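PDB 5JOZ: Non-reducing end alpha-L-arabinofuranosidase BoGH43B from Bacteroides ovatus, which removes terminal non-reducing alpha-L-arabinofuranoside residues from the branches of xyloglucan, converting their S units to X units. Local coordinates for residues 12-17 and 28-33; 17-22 and 238-243; 23-28 and 43-48; 266-271 and 474-479. All coordinates share one frame; numbering follows the deposited sequence.

Contact 1: residues 12-17 and 28-33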
loop_
_atom_site.group_PDB
_atom_site.type_symbol
_atom_site.label_atom_id
_atom_site.label_comp_id
_atom_site.label_asym_id
_atom_site.label_seq_id
_atom_site.Cartn_x
_atom_site.Cartn_y
_atom_site.Cartn_z
ATOM N N GLY A 12 2.776 -6.854 -3.336
ATOM C CA GLY A 12 3.423 -5.558 -3.099
ATOM C C GLY A 12 2.706 -4.842 -1.966
ATOM O O GLY A 12 1.732 -5.365 -1.411
ATOM N N MET A 13 3.179 -3.649 -1.620
ATOM C CA MET A 13 2.686 -2.969 -0.435
ATOM C C MET A 13 1.225 -2.607 -0.621
ATOM O O MET A 13 0.898 -1.707 -1.386
ATOM C CB MET A 13 3.516 -1.734 -0.105
ATOM C CG MET A 13 3.206 -1.174 1.282
ATOM S SD MET A 13 3.317 0.608 1.401
ATOM C CE MET A 13 2.144 1.138 0.157
ATOM N N ASN A 14 0.370 -3.348 0.089
ATOM C CA ASN A 14 -1.085 -3.250 -0.008
ATOM C C ASN A 14 -1.731 -3.663 1.335
ATOM O O ASN A 14 -2.491 -4.629 1.418
ATOM C CB ASN A 14 -1.593 -4.119 -1.168
ATOM C CG ASN A 14 -1.648 -3.361 -2.489
ATOM O OD1 ASN A 14 -2.356 -2.363 -2.605
ATOM N ND2 ASN A 14 -0.907 -3.833 -3.491
ATOM N N PRO A 15 -1.427 -2.922 2.401
ATOM C CA PRO A 15 -1.907 -3.311 3.715
ATOM C C PRO A 15 -3.328 -2.841 4.042
ATOM O O PRO A 15 -3.889 -1.981 3.356
ATOM C CB PRO A 15 -0.904 -2.622 4.665
ATOM C CG PRO A 15 -0.086 -1.684 3.822
ATOM C CD PRO A 15 -0.711 -1.639 2.465
ATOM N N ASP A 16 -3.876 -3.412 5.114
ATOM C CA ASP A 16 -5.126 -2.950 5.746
ATOM C C ASP A 16 -6.307 -2.992 4.771
ATOM O O ASP A 16 -7.013 -1.987 4.606
ATOM C CB ASP A 16 -4.948 -1.532 6.314
ATOM C CG ASP A 16 -3.838 -1.440 7.342
ATOM O OD1 ASP A 16 -3.831 -2.255 8.282
ATOM O OD2 ASP A 16 -2.993 -0.523 7.240
ATOM N N PRO A 17 -6.513 -4.149 4.106
ATOM C CA PRO A 17 -7.511 -4.196 3.050
ATOM C C PRO A 17 -8.914 -3.990 3.588
ATOM O O PRO A 17 -9.257 -4.602 4.611
ATOM C CB PRO A 17 -7.353 -5.615 2.480
ATOM C CG PRO A 17 -6.830 -6.420 3.611
ATOM C CD PRO A 17 -5.916 -5.477 4.340
ATOM N N LEU A 28 -12.049 -2.565 -3.345
ATOM C CA LEU A 28 -11.123 -2.749 -2.247
ATOM C C LEU A 28 -10.097 -1.635 -2.184
ATOM O O LEU A 28 -9.605 -1.184 -3.210
ATOM C CB LEU A 28 -10.433 -4.103 -2.400
ATOM C CG LEU A 28 -9.538 -4.639 -1.292
ATOM C CD1 LEU A 28 -9.542 -6.168 -1.350
ATOM C CD2 LEU A 28 -8.114 -4.119 -1.407
ATOM N N VAL A 29 -9.771 -1.224 -0.961
ATOM C CA VAL A 29 -8.768 -0.205 -0.706
ATOM C C VAL A 29 -7.720 -0.711 0.239
ATOM O O VAL A 29 -8.001 -1.537 1.083
ATOM C CB VAL A 29 -9.351 1.088 -0.084
ATOM C CG1 VAL A 29 -10.038 1.925 -1.153
ATOM C CG2 VAL A 29 -10.295 0.785 1.085
ATOM N N THR A 30 -6.525 -0.139 0.122
ATOM C CA THR A 30 -5.409 -0.449 0.989
ATOM C C THR A 30 -4.735 0.845 1.417
ATOM O O THR A 30 -4.827 1.843 0.713
ATOM C CB THR A 30 -4.383 -1.353 0.248
ATOM O OG1 THR A 30 -4.011 -0.765 -1.004
ATOM C CG2 THR A 30 -4.994 -2.711 -0.020
ATOM N N SER A 31 -4.037 0.798 2.554
ATOM C CA SER A 31 -3.340 1.955 3.108
ATOM C C SER A 31 -2.033 2.321 2.362
ATOM O O SER A 31 -1.317 1.461 1.838
ATOM C CB SER A 31 -3.081 1.752 4.607
ATOM O OG SER A 31 -2.399 0.541 4.878
ATOM N N THR A 32 -1.734 3.613 2.345
ATOM C CA THR A 32 -0.642 4.179 1.545
ATOM C C THR A 32 0.402 5.013 2.299
ATOM O O THR A 32 1.491 5.233 1.779
ATOM C CB THR A 32 -1.223 5.042 0.410
ATOM O OG1 THR A 32 -2.354 5.790 0.891
ATOM C CG2 THR A 32 -1.696 4.178 -0.696
ATOM N N PHE A 33 0.089 5.487 3.503
ATOM C CA PHE A 33 1.058 6.214 4.326
ATOM C C PHE A 33 1.537 7.493 3.601
ATOM O O PHE A 33 0.692 8.304 3.194
ATOM C CB PHE A 33 2.143 5.236 4.805
ATOM C CG PHE A 33 1.571 4.118 5.623
ATOM C CD1 PHE A 33 1.296 4.305 6.970
ATOM C CD2 PHE A 33 1.189 2.931 5.036
ATOM C CE1 PHE A 33 0.698 3.304 7.726
ATOM C CE2 PHE A 33 0.593 1.927 5.784
ATOM C CZ PHE A 33 0.348 2.113 7.131
HETATM O O HOH W 1 -1.480 0.467 -0.918
#
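Thr-30 and Asn-14 reach past each other at a slant and meet through their polar ends: the hydroxyl OG1 of Thr-30 donates to Asn-14 OD1 across 2.8 Å, lying in the plane of the amide carbonyl and on one of its lone pairs. The first torsion of Thr-30 (chi1 53°) sets OG1 between the backbone N and the carbonyl carbon, which leaves the methyl CG2 to rest 3.5 Å from Asn-14 O. Tyr-42 bonds through its hydroxyl to the same amide oxygen, and Thr-30 OG1 accepts from a bound water at 2.8 Å that also lies beside Ser-31 O. A valine in place of Thr-30 would probably deprive Asn-14 OD1 of a hydroxyl donor, leaving it to Tyr-42, and take an acceptor from the water.

One residue on, Ser-31 holds the loop twice. Its backbone N bonds to Pro-15 O (2.9 Å), while its OG donates to Asp-16 OD2 at 2.7 Å, meeting the carboxylate on the anti side and 21° out of its plane. The Pro-15 ring packs against Ser-31 through CG and CD and brings CG to the edge of the Phe-33 ring, 4.2 Å from CE2. At the other end a CA-H...O contact joins Pro-17 CA to Val-29 O (3.3 Å).

Thus the end of strand 25-29 and the turn after it pack against the buried loop that leads into the first blade of the five-bladed GH43 propeller. Asp-16 is the inferred proton acceptor, near Asp-126 and Glu-176; the Ser-31 hydroxyl probably acts as a second-shell group that limits rotation of the Asp-16 carboxylate.

Contact 2: residues 17-22 and 238-243; sequences PSICRV and HADLVQ
Asp-240 OD2 is gripped from the neighbouring strand by two donors that arrive from opposite faces of the carboxylate plane. Ser-18 OG meets Asp-240 OD2 nearly along the C-O axis at 2.9 Å, and Ile-19 N reaches the same OD2 from above the plane at 3.1 Å. Arg-81 adds a salt bridge to this oxygen and Tyr-181 a hydrogen bond to OD1, so the buried acid is held at both oxygens. Ser-18 OG is itself bonded to Leu-80 N. An extended first torsion (chi1 -164°) carries the carboxylate of Asp-240 across to strand 18-22.

The two strands run parallel, 4° apart with axes 6.4 Å from each other, but they belong to different sheets. Each begins its own four-stranded blade, and their meeting closes the ring of the five-bladed beta-propeller between the first blade and the last. Side chains bridge the gap.

Ile-19 and Val-242 cross at about a right angle, Ile-19 CG2 lying 3.7 Å from Val-242 CB. Further out, the Arg-21 chain bends at chi3 and turns NE onto Gln-243 O, a 2.7 Å bond in the plane of that carbonyl; Arg-21 NH2 bonds back to Gly-23 O.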
loop_
_atom_site.group_PDB
_atom_site.type_symbol
_atom_site.label_atom_id
_atom_site.label_comp_id
_atom_site.label_asym_id
_atom_site.label_seq_id
_atom_site.Cartn_x
_atom_site.Cartn_y
_atom_site.Cartn_z
ATOM N N PRO A 17 -6.513 -4.149 4.106
ATOM C CA PRO A 17 -7.511 -4.196 3.050
ATOM C C PRO A 17 -8.914 -3.990 3.588
ATOM O O PRO A 17 -9.257 -4.602 4.611
ATOM C CB PRO A 17 -7.353 -5.615 2.480
ATOM C CG PRO A 17 -6.830 -6.420 3.611
ATOM C CD PRO A 17 -5.916 -5.477 4.340
ATOM N N SER A 18 -9.704 -3.142 2.923
ATOM C CA SER A 18 -11.138 -3.037 3.209
ATOM C C SER A 18 -11.951 -3.240 1.937
ATOM O O SER A 18 -11.641 -2.650 0.905
ATOM C CB SER A 18 -11.468 -1.699 3.842
ATOM O OG SER A 18 -12.842 -1.621 4.131
ATOM N N ILE A 19 -13.004 -4.052 2.028
ATOM C CA ILE A 19 -13.773 -4.500 0.853
ATOM C C ILE A 19 -15.253 -4.147 0.951
ATOM O O ILE A 19 -15.790 -4.059 2.040
ATOM C CB ILE A 19 -13.652 -6.035 0.666
ATOM C CG1 ILE A 19 -14.132 -6.462 -0.722
ATOM C CG2 ILE A 19 -14.409 -6.810 1.748
ATOM C CD1 ILE A 19 -13.531 -7.777 -1.168
ATOM N N CYS A 20 -15.905 -3.962 -0.196
ATOM C CA CYS A 20 -17.365 -3.946 -0.256
ATOM C C CYS A 20 -17.841 -4.499 -1.578
ATOM O O CYS A 20 -17.165 -4.366 -2.601
ATOM C CB CYS A 20 -17.941 -2.542 -0.018
ATOM S SG CYS A 20 -17.787 -1.405 -1.409
ATOM N N ARG A 21 -19.011 -5.128 -1.539
ATOM C CA ARG A 21 -19.666 -5.674 -2.713
ATOM C C ARG A 21 -20.867 -4.806 -3.039
ATOM O O ARG A 21 -21.696 -4.526 -2.175
ATOM C CB ARG A 21 -20.123 -7.105 -2.457
ATOM C CG ARG A 21 -20.662 -7.802 -3.693
ATOM C CD ARG A 21 -21.172 -9.193 -3.363
ATOM N NE ARG A 21 -22.314 -9.149 -2.458
ATOM C CZ ARG A 21 -23.548 -8.788 -2.800
ATOM N NH1 ARG A 21 -24.506 -8.783 -1.876
ATOM N NH2 ARG A 21 -23.843 -8.417 -4.048
ATOM N N VAL A 22 -20.938 -4.387 -4.297
ATOM C CA VAL A 22 -22.048 -3.616 -4.830
ATOM C C VAL A 22 -22.572 -4.402 -6.038
ATOM O O VAL A 22 -22.014 -4.297 -7.129
ATOM C CB VAL A 22 -21.568 -2.213 -5.255
ATOM C CG1 VAL A 22 -22.730 -1.398 -5.819
ATOM C CG2 VAL A 22 -20.892 -1.499 -4.085
ATOM N N HIS A 238 -6.033 -8.113 10.526
ATOM C CA HIS A 238 -6.727 -6.941 9.969
ATOM C C HIS A 238 -7.646 -7.309 8.795
ATOM O O HIS A 238 -7.502 -6.808 7.672
ATOM C CB HIS A 238 -5.744 -5.827 9.573
ATOM C CG HIS A 238 -6.349 -4.455 9.607
ATOM N ND1 HIS A 238 -5.873 -3.449 10.422
ATOM C CD2 HIS A 238 -7.414 -3.931 8.952
ATOM C CE1 HIS A 238 -6.603 -2.361 10.252
ATOM N NE2 HIS A 238 -7.550 -2.630 9.371
ATOM N N ALA A 239 -8.587 -8.197 9.080
ATOM C CA ALA A 239 -9.542 -8.675 8.100
ATOM C C ALA A 239 -10.782 -7.775 7.952
ATOM O O ALA A 239 -11.073 -6.956 8.820
ATOM C CB ALA A 239 -9.975 -10.087 8.452
ATOM N N ASP A 240 -11.472 -7.951 6.821
ATOM C CA ASP A 240 -12.772 -7.364 6.544
ATOM C C ASP A 240 -13.625 -8.422 5.833
ATOM O O ASP A 240 -13.140 -9.100 4.938
ATOM C CB ASP A 240 -12.625 -6.103 5.672
ATOM C CG ASP A 240 -13.888 -5.217 5.676
ATOM O OD1 ASP A 240 -14.871 -5.522 6.389
ATOM O OD2 ASP A 240 -13.906 -4.198 4.950
ATOM N N LEU A 241 -14.879 -8.570 6.245
ATOM C CA LEU A 241 -15.762 -9.605 5.691
ATOM C C LEU A 241 -16.529 -9.095 4.471
ATOM O O LEU A 241 -16.719 -7.907 4.307
ATOM C CB LEU A 241 -16.743 -10.112 6.757
ATOM C CG LEU A 241 -16.172 -10.745 8.033
ATOM C CD1 LEU A 241 -17.294 -11.306 8.886
ATOM C CD2 LEU A 241 -15.161 -11.848 7.767
ATOM N N VAL A 242 -16.946 -10.010 3.607
ATOM C CA VAL A 242 -17.850 -9.704 2.487
ATOM C C VAL A 242 -18.730 -10.915 2.229
ATOM O O VAL A 242 -18.257 -12.052 2.293
ATOM C CB VAL A 242 -17.083 -9.351 1.186
ATOM C CG1 VAL A 242 -16.083 -10.442 0.790
ATOM C CG2 VAL A 242 -18.043 -9.074 0.040
ATOM N N GLN A 243 -20.001 -10.681 1.936
ATOM C CA GLN A 243 -20.923 -11.772 1.651
ATOM C C GLN A 243 -21.309 -11.739 0.173
ATOM O O GLN A 243 -21.581 -10.675 -0.377
ATOM C CB GLN A 243 -22.173 -11.681 2.534
ATOM C CG GLN A 243 -23.010 -12.952 2.492
ATOM C CD GLN A 243 -24.359 -12.854 3.211
ATOM O OE1 GLN A 243 -24.956 -11.790 3.306
ATOM N NE2 GLN A 243 -24.851 -13.992 3.698
#

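Contact 3: residues 23-28 and 43-48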
loop_
_atom_site.group_PDB
_atom_site.type_symbol
_atom_site.label_atom_id
_atom_site.label_comp_id
_atom_site.label_asym_id
_atom_site.label_seq_id
_atom_site.Cartn_x
_atom_site.Cartn_y
_atom_site.Cartn_z
ATOM N N GLY A 23 -23.610 -5.218 -5.836
ATOM C CA GLY A 23 -24.140 -6.061 -6.907
ATOM C C GLY A 23 -23.104 -7.103 -7.303
ATOM O O GLY A 23 -22.589 -7.798 -6.439
ATOM N N ASP A 24 -22.783 -7.194 -8.596
ATOM C CA ASP A 24 -21.734 -8.110 -9.090
ATOM C C ASP A 24 -20.295 -7.573 -8.942
ATOM O O ASP A 24 -19.334 -8.300 -9.224
ATOM C CB ASP A 24 -21.985 -8.489 -10.562
ATOM C CG ASP A 24 -23.280 -9.275 -10.758
ATOM O OD1 ASP A 24 -23.526 -10.240 -10.004
ATOM O OD2 ASP A 24 -24.053 -8.932 -11.682
ATOM N N ASP A 25 -20.137 -6.330 -8.490
ATOM C CA ASP A 25 -18.821 -5.696 -8.413
ATOM C C ASP A 25 -18.267 -5.634 -6.992
ATOM O O ASP A 25 -19.011 -5.383 -6.039
ATOM C CB ASP A 25 -18.913 -4.311 -9.029
ATOM C CG ASP A 25 -19.260 -4.381 -10.496
ATOM O OD1 ASP A 25 -18.410 -4.886 -11.270
ATOM O OD2 ASP A 25 -20.382 -3.981 -10.867
ATOM N N PHE A 26 -16.963 -5.903 -6.872
ATOM C CA PHE A 26 -16.227 -5.810 -5.612
ATOM C C PHE A 26 -15.200 -4.706 -5.711
ATOM O O PHE A 26 -14.544 -4.570 -6.722
ATOM C CB PHE A 26 -15.515 -7.119 -5.278
ATOM C CG PHE A 26 -16.446 -8.269 -5.065
ATOM C CD1 PHE A 26 -16.894 -9.018 -6.142
ATOM C CD2 PHE A 26 -16.887 -8.603 -3.789
ATOM C CE1 PHE A 26 -17.762 -10.080 -5.958
ATOM C CE2 PHE A 26 -17.750 -9.664 -3.598
ATOM C CZ PHE A 26 -18.189 -10.404 -4.687
ATOM N N TYR A 27 -15.058 -3.943 -4.633
ATOM C CA TYR A 27 -14.110 -2.843 -4.557
ATOM C C TYR A 27 -13.306 -2.969 -3.277
ATOM O O TYR A 27 -13.812 -3.418 -2.247
ATOM C CB TYR A 27 -14.859 -1.518 -4.606
ATOM C CG TYR A 27 -15.639 -1.371 -5.882
ATOM C CD1 TYR A 27 -14.994 -1.048 -7.072
ATOM C CD2 TYR A 27 -17.010 -1.571 -5.917
ATOM C CE1 TYR A 27 -15.697 -0.932 -8.261
ATOM C CE2 TYR A 27 -17.725 -1.444 -7.100
ATOM C CZ TYR A 27 -17.060 -1.133 -8.268
ATOM O OH TYR A 27 -17.743 -1.012 -9.449
ATOM N N LEU A 28 -12.049 -2.565 -3.345
ATOM C CA LEU A 28 -11.123 -2.749 -2.247
ATOM C C LEU A 28 -10.097 -1.635 -2.184
ATOM O O LEU A 28 -9.605 -1.184 -3.210
ATOM C CB LEU A 28 -10.433 -4.103 -2.400
ATOM C CG LEU A 28 -9.538 -4.639 -1.292
ATOM C CD1 LEU A 28 -9.542 -6.168 -1.350
ATOM C CD2 LEU A 28 -8.114 -4.119 -1.407
ATOM N N HIS A 43 -10.712 -3.100 -8.278
ATOM C CA HIS A 43 -12.011 -3.596 -8.716
ATOM C C HIS A 43 -11.877 -5.073 -9.093
ATOM O O HIS A 43 -10.907 -5.451 -9.727
ATOM C CB HIS A 43 -12.482 -2.767 -9.908
ATOM C CG HIS A 43 -13.773 -3.222 -10.515
ATOM N ND1 HIS A 43 -14.070 -3.028 -11.845
ATOM C CD2 HIS A 43 -14.848 -3.845 -9.978
ATOM C CE1 HIS A 43 -15.263 -3.525 -12.107
ATOM N NE2 HIS A 43 -15.760 -4.022 -10.991
ATOM N N SER A 44 -12.832 -5.901 -8.667
ATOM C CA SER A 44 -12.903 -7.307 -9.091
ATOM C C SER A 44 -14.354 -7.748 -9.317
ATOM O O SER A 44 -15.282 -7.125 -8.804
ATOM C CB SER A 44 -12.225 -8.200 -8.044
ATOM O OG SER A 44 -12.165 -9.570 -8.432
ATOM N N LYS A 45 -14.527 -8.805 -10.113
ATOM C CA LYS A 45 -15.795 -9.548 -10.228
ATOM C C LYS A 45 -15.754 -10.974 -9.646
ATOM O O LYS A 45 -16.796 -11.627 -9.551
ATOM C CB LYS A 45 -16.246 -9.596 -11.696
ATOM C CG LYS A 45 -16.419 -8.202 -12.285
ATOM C CD LYS A 45 -17.186 -8.183 -13.594
ATOM C CE LYS A 45 -17.715 -6.782 -13.891
ATOM N NZ LYS A 45 -19.029 -6.534 -13.243
ATOM N N ASP A 46 -14.579 -11.445 -9.235
ATOM C CA ASP A 46 -14.426 -12.809 -8.698
ATOM C C ASP A 46 -13.645 -12.915 -7.374
ATOM O O ASP A 46 -13.312 -14.027 -6.950
ATOM C CB ASP A 46 -13.798 -13.718 -9.770
ATOM C CG ASP A 46 -12.412 -13.235 -10.253
ATOM O OD1 ASP A 46 -11.722 -12.456 -9.559
ATOM O OD2 ASP A 46 -12.009 -13.659 -11.355
ATOM N N LEU A 47 -13.370 -11.773 -6.730
ATOM C CA LEU A 47 -12.514 -11.658 -5.509
ATOM C C LEU A 47 -11.032 -12.008 -5.672
ATOM O O LEU A 47 -10.252 -11.795 -4.738
ATOM C CB LEU A 47 -13.080 -12.441 -4.314
ATOM C CG LEU A 47 -14.391 -11.976 -3.692
ATOM C CD1 LEU A 47 -14.756 -12.924 -2.570
ATOM C CD2 LEU A 47 -14.287 -10.562 -3.155
ATOM N N VAL A 48 -10.641 -12.502 -6.849
ATOM C CA VAL A 48 -9.320 -13.068 -7.072
ATOM C C VAL A 48 -8.480 -12.182 -7.986
ATOM O O VAL A 48 -7.326 -11.905 -7.678
ATOM C CB VAL A 48 -9.432 -14.495 -7.649
ATOM C CG1 VAL A 48 -8.073 -15.025 -8.108
ATOM C CG2 VAL A 48 -10.027 -15.426 -6.598
#
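Phe-26 and Ser-44 form an antiparallel hydrogen-bonded pair within the first blade of the propeller, where strands 25-29 and 40-44 are neighbours. Both backbone groups of Phe-26 are used: its N donates to Ser-44 O (2.8 Å) and its O accepts from Ser-44 N (2.9 Å).

Beside this pair, Asp-25 OD1 takes two donors from opposite faces of its carboxylate plane. Lys-45 NZ, turned in by the bend at the end of its chain, makes a 2.6 Å salt bridge to Asp-25 OD1 on the syn side, tilted well out of the carboxylate plane; His-43 NE2 donates to the same OD1 at 2.8 Å from above the plane, with the oxygen lying in the plane of the imidazole ring. The acid would probably polarise that ring, and the lysine charge would help keep the carboxylate ionised. Next in line, Tyr-27 and His-43 point the same way with their rings near parallel (16°) but slid apart, centroids 4.9 Å from each other.

Past the strand end, Ser-44 OG accepts from Asp-46 N at 3.2 Å in an ST turn and also bonds to His-49 O. Asp-46 OD1 follows with an Asx turn, receiving Val-48 N at 2.9 Å, while its OD2 accepts from His-303 N. These turns bring Leu-47 back over Phe-26, and its CD2 makes a CH-pi contact over one ring face, 3.7 Å from the ring centroid and shifted toward CD2 and CE2 of Phe-26.

Contact 4: residues 266-271 and 474-479; sequences LGRETF and GGFTGV
Arg-268 NH2 donates to Phe-476 O over 3.1 Å, a nearly straight bond (162° at the hydrogen) that lies in the carbonyl plane and uses one of its lone pairs. The same guanidinium has Phe-476 CD1 over one face, offset toward the rim, and the two planes are inclined at 46°; NH2 also comes within 3.4 Å of Phe-476 CB. A water completes the first shell: it accepts from Arg-268 N (3.0 Å) and from NE (3.2 Å), and donates a hydrogen bond to Phe-476 O at 2.6 Å. Two hydrogen bonds thus hold that carbonyl, and the bend of the arginine chain at chi3 lets backbone N and NE share one acceptor.

Behind the side chains the backbones come together at two glycines, Gly-267 CA and Gly-478 CA being 3.8 Å apart. A CB on Gly-478 would collide with Leu-266 O and Gly-267 N. A second water sits between Leu-266 O and Val-479 O.

Further out, Arg-268 packs on Pro-15 and Leu-254, and its NH1 makes a long, weak ion pair with Asp-16 OD1. A leucine at this position would probably leave Phe-476 O without its charged donor and the Phe-476 side chain freer to shift. The contact joins the propeller to a loop of the C-terminal concanavalin-A-like domain. The same guanidinium that holds the loop carbonyl lies close to Asp-16, so the contact may help set the charge environment of the inferred proton acceptor.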
loop_
_atom_site.group_PDB
_atom_site.type_symbol
_atom_site.label_atom_id
_atom_site.label_comp_id
_atom_site.label_asym_id
_atom_site.label_seq_id
_atom_site.Cartn_x
_atom_site.Cartn_y
_atom_site.Cartn_z
ATOM N N LEU A 266 8.736 -6.709 0.712
ATOM C CA LEU A 266 7.667 -6.297 -0.193
ATOM C C LEU A 266 6.535 -5.551 0.516
ATOM O O LEU A 266 5.749 -4.876 -0.146
ATOM C CB LEU A 266 7.077 -7.495 -0.937
ATOM C CG LEU A 266 8.012 -8.423 -1.723
ATOM C CD1 LEU A 266 7.179 -9.381 -2.563
ATOM C CD2 LEU A 266 8.992 -7.657 -2.600
ATOM N N GLY A 267 6.444 -5.676 1.841
ATOM C CA GLY A 267 5.406 -5.004 2.618
ATOM C C GLY A 267 4.291 -5.965 2.995
ATOM O O GLY A 267 4.357 -7.166 2.708
ATOM N N ARG A 268 3.269 -5.448 3.660
ATOM C CA ARG A 268 2.124 -6.269 3.991
ATOM C C ARG A 268 1.210 -6.309 2.740
ATOM O O ARG A 268 0.900 -5.287 2.128
ATOM C CB ARG A 268 1.432 -5.762 5.261
ATOM C CG ARG A 268 2.331 -5.807 6.509
ATOM C CD ARG A 268 1.780 -4.975 7.665
ATOM N NE ARG A 268 1.728 -3.532 7.341
ATOM C CZ ARG A 268 0.891 -2.639 7.879
ATOM N NH1 ARG A 268 -0.007 -2.978 8.806
ATOM N NH2 ARG A 268 0.946 -1.375 7.479
ATOM N N GLU A 269 0.848 -7.523 2.346
ATOM C CA GLU A 269 0.077 -7.793 1.143
ATOM C C GLU A 269 -1.340 -8.238 1.534
ATOM O O GLU A 269 -1.618 -8.455 2.711
ATOM C CB GLU A 269 0.818 -8.865 0.334
ATOM C CG GLU A 269 2.187 -8.366 -0.107
ATOM C CD GLU A 269 3.082 -9.431 -0.711
ATOM O OE1 GLU A 269 3.603 -10.270 0.052
ATOM O OE2 GLU A 269 3.305 -9.394 -1.946
ATOM N N THR A 270 -2.213 -8.387 0.537
ATOM C CA THR A 270 -3.620 -8.686 0.746
ATOM C C THR A 270 -3.941 -10.127 0.379
ATOM O O THR A 270 -3.584 -10.594 -0.687
ATOM C CB THR A 270 -4.502 -7.731 -0.071
ATOM O OG1 THR A 270 -4.339 -6.401 0.426
ATOM C CG2 THR A 270 -5.981 -8.104 0.030
ATOM N N PHE A 271 -4.672 -10.791 1.266
ATOM C CA PHE A 271 -4.987 -12.206 1.179
ATOM C C PHE A 271 -6.502 -12.398 1.167
ATOM O O PHE A 271 -7.265 -11.495 1.532
ATOM C CB PHE A 271 -4.378 -12.947 2.375
ATOM C CG PHE A 271 -2.870 -12.949 2.387
ATOM C CD1 PHE A 271 -2.160 -11.827 2.791
ATOM C CD2 PHE A 271 -2.161 -14.076 1.983
ATOM C CE1 PHE A 271 -0.773 -11.822 2.792
ATOM C CE2 PHE A 271 -0.777 -14.084 1.980
ATOM C CZ PHE A 271 -0.077 -12.955 2.390
ATOM N N GLY A 474 11.937 -0.861 10.220
ATOM C CA GLY A 474 10.720 -0.467 10.930
ATOM C C GLY A 474 9.708 0.199 10.004
ATOM O O GLY A 474 9.894 0.242 8.783
ATOM N N GLY A 475 8.634 0.712 10.592
ATOM C CA GLY A 475 7.570 1.366 9.839
ATOM C C GLY A 475 6.568 0.396 9.239
ATOM O O GLY A 475 6.580 -0.787 9.565
ATOM N N PHE A 476 5.724 0.908 8.339
ATOM C CA PHE A 476 4.522 0.216 7.868
ATOM C C PHE A 476 4.440 0.055 6.355
ATOM O O PHE A 476 3.360 -0.263 5.809
ATOM C CB PHE A 476 3.277 0.981 8.363
ATOM C CG PHE A 476 3.054 0.887 9.841
ATOM C CD1 PHE A 476 2.681 -0.320 10.418
ATOM C CD2 PHE A 476 3.214 2.001 10.660
ATOM C CE1 PHE A 476 2.462 -0.416 11.792
ATOM C CE2 PHE A 476 3.002 1.910 12.032
ATOM C CZ PHE A 476 2.630 0.699 12.597
ATOM N N THR A 477 5.570 0.263 5.676
ATOM C CA THR A 477 5.621 0.225 4.219
ATOM C C THR A 477 6.514 -0.908 3.721
ATOM O O THR A 477 7.093 -1.664 4.512
ATOM C CB THR A 477 6.127 1.563 3.664
ATOM O OG1 THR A 477 7.409 1.861 4.229
ATOM C CG2 THR A 477 5.142 2.673 3.990
ATOM N N GLY A 478 6.560 -1.033 2.398
ATOM C CA GLY A 478 7.430 -1.965 1.684
ATOM C C GLY A 478 8.063 -1.275 0.483
ATOM O O GLY A 478 7.762 -0.119 0.168
ATOM N N VAL A 479 8.938 -1.997 -0.199
ATOM C CA VAL A 479 9.807 -1.396 -1.214
ATOM C C VAL A 479 9.047 -0.824 -2.426
ATOM O O VAL A 479 8.131 -1.453 -2.960
ATOM C CB VAL A 479 10.861 -2.424 -1.701
ATOM C CG1 VAL A 479 11.593 -1.928 -2.942
ATOM C CG2 VAL A 479 11.855 -2.734 -0.581
HETATM O O HOH W 2 6.046 -3.122 -2.162
HETATM O O HOH W 3 3.417 -2.672 4.724
#

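Contacts 1, 2 and 3 all involve the first propeller blade, and contact 4 brings in the C-terminal domain. Contact 1 lies deepest: the centre of contact 4 is about 8 Å from its own and that of contact 2 about 13 Å. Contacts 1 and 2 share Pro-17, and His-238 ND1 of contact 2 packs 3.2 Å from Asp-16 OD1. The Arg-268 side chain of contact 4 comes within about 4 Å of that of Asp-16 (nearest atoms), so residues of three contacts gather round Asp-16, the inferred proton acceptor. Phe-476 CB also lies 3.4 Å from Phe-33 CZ. Contact 3 sits away from the site, about 23 Å between centres from contact 4, yet Leu-47 CD2 reaches Ile-19 CD1 of contact 2 at 3.5 Å.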